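Local coordinates for Sca-family protein (Rickettsia rickettsii, PDB 4LQ8) that is the N-terminal head part of a rickettsial surface cell antigen, also called the 120 kDa antigen, a protein probably involved in cell adhesion, at residues T199-K204 with S219-I224. Sequence-based numbering, arbitrary orientation.
Sequences TTVKTK and SSYREI
T199 and V201 pair with E223 and Y221 through four backbone hydrogen bonds, joining strands 192-201 and 215-224 as antiparallel neighbours in a six-stranded sheet of the Sca4 head domain, with the N-to-C directions of 199-201 and 221-224 at 154°. T199 N to E223 O (2.9 Å) and V201 N to Y221 O (2.8 Å) are two of these bonds; E223 N and Y221 N return the other two to the carbonyls of T199 and V201. On the face shared by these four residues, V201 and Y221 lie side by side. V201 sets CB over one face of the phenol ring, 3.8 Å from its centroid, a CH-pi contact, while CG1 and CG2 lie over the same face near the hydroxyl, each 3.6 Å from Y221 OH. The ring gets there because Y221 CG sits between its backbone N and carbonyl carbon (chi1 67°). Y221 and E223 also touch I292 of strand 292-297. On the other face T200 and R222 form the non-hydrogen-bonded pair; the extended R222 chain leads away to salt bridges from NH1 to E198 and D32, and NH2 bonds to V242 O. A water 2.7 Å from T199 OG1 donates to E223 O at 2.9 Å.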
loop_
_atom_site.group_PDB
_atom_site.type_symbol
_atom_site.label_atom_id
_atom_site.label_comp_id
_atom_site.label_asym_id
_atom_site.label_seq_id
_atom_site.Cartn_x
_atom_site.Cartn_y
_atom_site.Cartn_z
ATOM N N THR A 199 16.192 -5.581 -3.498
ATOM C CA THR A 199 16.630 -6.717 -4.308
ATOM C C THR A 199 15.858 -6.670 -5.606
ATOM O O THR A 199 14.628 -6.695 -5.577
ATOM C CB THR A 199 16.390 -8.064 -3.576
ATOM O OG1 THR A 199 17.017 -8.008 -2.298
ATOM C CG2 THR A 199 16.941 -9.279 -4.367
ATOM N N THR A 200 16.570 -6.593 -6.741
ATOM C CA THR A 200 15.927 -6.627 -8.054
ATOM C C THR A 200 16.018 -8.095 -8.548
ATOM O O THR A 200 17.085 -8.688 -8.500
ATOM C CB THR A 200 16.588 -5.630 -9.013
ATOM O OG1 THR A 200 16.308 -4.320 -8.557
ATOM C CG2 THR A 200 16.084 -5.758 -10.447
ATOM N N VAL A 201 14.889 -8.676 -8.982
ATOM C CA VAL A 201 14.865 -10.033 -9.507
ATOM C C VAL A 201 14.708 -9.897 -11.023
ATOM O O VAL A 201 13.697 -9.380 -11.493
ATOM C CB VAL A 201 13.742 -10.892 -8.857
ATOM C CG1 VAL A 201 13.771 -12.329 -9.387
ATOM C CG2 VAL A 201 13.857 -10.887 -7.331
ATOM N N LYS A 202 15.724 -10.326 -11.777
ATOM C CA LYS A 202 15.801 -10.224 -13.240
ATOM C C LYS A 202 15.893 -11.604 -13.872
ATOM O O LYS A 202 15.930 -11.698 -15.096
ATOM C CB LYS A 202 17.093 -9.464 -13.641
ATOM C CG LYS A 202 17.088 -7.967 -13.394
ATOM C CD LYS A 202 18.317 -7.302 -14.022
ATOM C CE LYS A 202 19.504 -7.173 -13.084
ATOM N NZ LYS A 202 19.364 -6.019 -12.148
ATOM N N THR A 203 16.029 -12.659 -13.062
ATOM C CA THR A 203 16.243 -14.018 -13.580
ATOM C C THR A 203 15.129 -15.010 -13.236
ATOM O O THR A 203 15.320 -16.219 -13.369
ATOM C CB THR A 203 17.618 -14.556 -13.141
ATOM O OG1 THR A 203 17.631 -14.650 -11.719
ATOM C CG2 THR A 203 18.778 -13.696 -13.643
ATOM N N LYS A 204 13.970 -14.508 -12.808
ATOM C CA LYS A 204 12.842 -15.375 -12.500
ATOM C C LYS A 204 11.586 -14.881 -13.257
ATOM O O LYS A 204 10.644 -14.361 -12.641
ATOM C CB LYS A 204 12.633 -15.484 -10.971
ATOM C CG LYS A 204 11.753 -16.650 -10.590
ATOM C CD LYS A 204 11.610 -16.842 -9.087
ATOM C CE LYS A 204 10.446 -17.783 -8.858
ATOM N NZ LYS A 204 10.394 -18.262 -7.459
ATOM N N SER A 219 9.149 -9.490 -16.520
ATOM C CA SER A 219 10.542 -9.853 -16.772
ATOM C C SER A 219 11.488 -9.311 -15.692
ATOM O O SER A 219 12.621 -9.750 -15.602
ATOM C CB SER A 219 10.964 -9.418 -18.174
ATOM O OG SER A 219 10.723 -8.038 -18.366
ATOM N N SER A 220 11.005 -8.392 -14.838
ATOM C CA SER A 220 11.820 -7.869 -13.740
ATOM C C SER A 220 10.916 -7.236 -12.703
ATOM O O SER A 220 9.907 -6.625 -13.053
ATOM C CB SER A 220 12.828 -6.836 -14.253
ATOM O OG SER A 220 13.714 -6.413 -13.235
ATOM N N TYR A 221 11.287 -7.371 -11.422
ATOM C CA TYR A 221 10.559 -6.764 -10.312
ATOM C C TYR A 221 11.545 -6.561 -9.168
ATOM O O TYR A 221 12.665 -7.071 -9.230
ATOM C CB TYR A 221 9.329 -7.616 -9.864
ATOM C CG TYR A 221 9.680 -8.950 -9.238
ATOM C CD1 TYR A 221 9.908 -9.062 -7.868
ATOM C CD2 TYR A 221 9.784 -10.101 -10.012
ATOM C CE1 TYR A 221 10.220 -10.287 -7.279
ATOM C CE2 TYR A 221 10.091 -11.338 -9.433
ATOM C CZ TYR A 221 10.290 -11.426 -8.065
ATOM O OH TYR A 221 10.669 -12.613 -7.497
ATOM N N ARG A 222 11.140 -5.804 -8.140
ATOM C CA ARG A 222 12.014 -5.602 -6.991
ATOM C C ARG A 222 11.246 -5.872 -5.709
ATOM O O ARG A 222 10.003 -5.848 -5.681
ATOM C CB ARG A 222 12.616 -4.182 -6.975
ATOM C CG ARG A 222 11.522 -3.119 -6.717
ATOM C CD ARG A 222 12.074 -1.738 -6.522
ATOM N NE ARG A 222 10.984 -0.760 -6.445
ATOM C CZ ARG A 222 11.162 0.497 -6.078
ATOM N NH1 ARG A 222 12.367 0.923 -5.712
ATOM N NH2 ARG A 222 10.141 1.338 -6.062
ATOM N N GLU A 223 11.983 -6.106 -4.648
ATOM C CA GLU A 223 11.382 -6.255 -3.331
ATOM C C GLU A 223 12.242 -5.517 -2.326
ATOM O O GLU A 223 13.469 -5.619 -2.364
ATOM C CB GLU A 223 11.167 -7.734 -2.945
ATOM C CG GLU A 223 12.433 -8.567 -2.952
ATOM C CD GLU A 223 12.183 -10.052 -2.810
ATOM O OE1 GLU A 223 12.611 -10.636 -1.789
ATOM O OE2 GLU A 223 11.517 -10.625 -3.699
ATOM N N ILE A 224 11.598 -4.771 -1.429
ATOM C CA ILE A 224 12.330 -4.048 -0.391
ATOM C C ILE A 224 12.107 -4.728 0.953
ATOM O O ILE A 224 10.979 -5.095 1.287
ATOM C CB ILE A 224 12.017 -2.529 -0.409
ATOM C CG1 ILE A 224 12.539 -1.908 -1.721
ATOM C CG2 ILE A 224 12.605 -1.826 0.834
ATOM C CD1 ILE A 224 11.881 -0.603 -2.128
HETATM O O HOH W 1 15.339 -6.883 -0.543
HETATM O O HOH W 2 12.700 -11.901 -12.995
#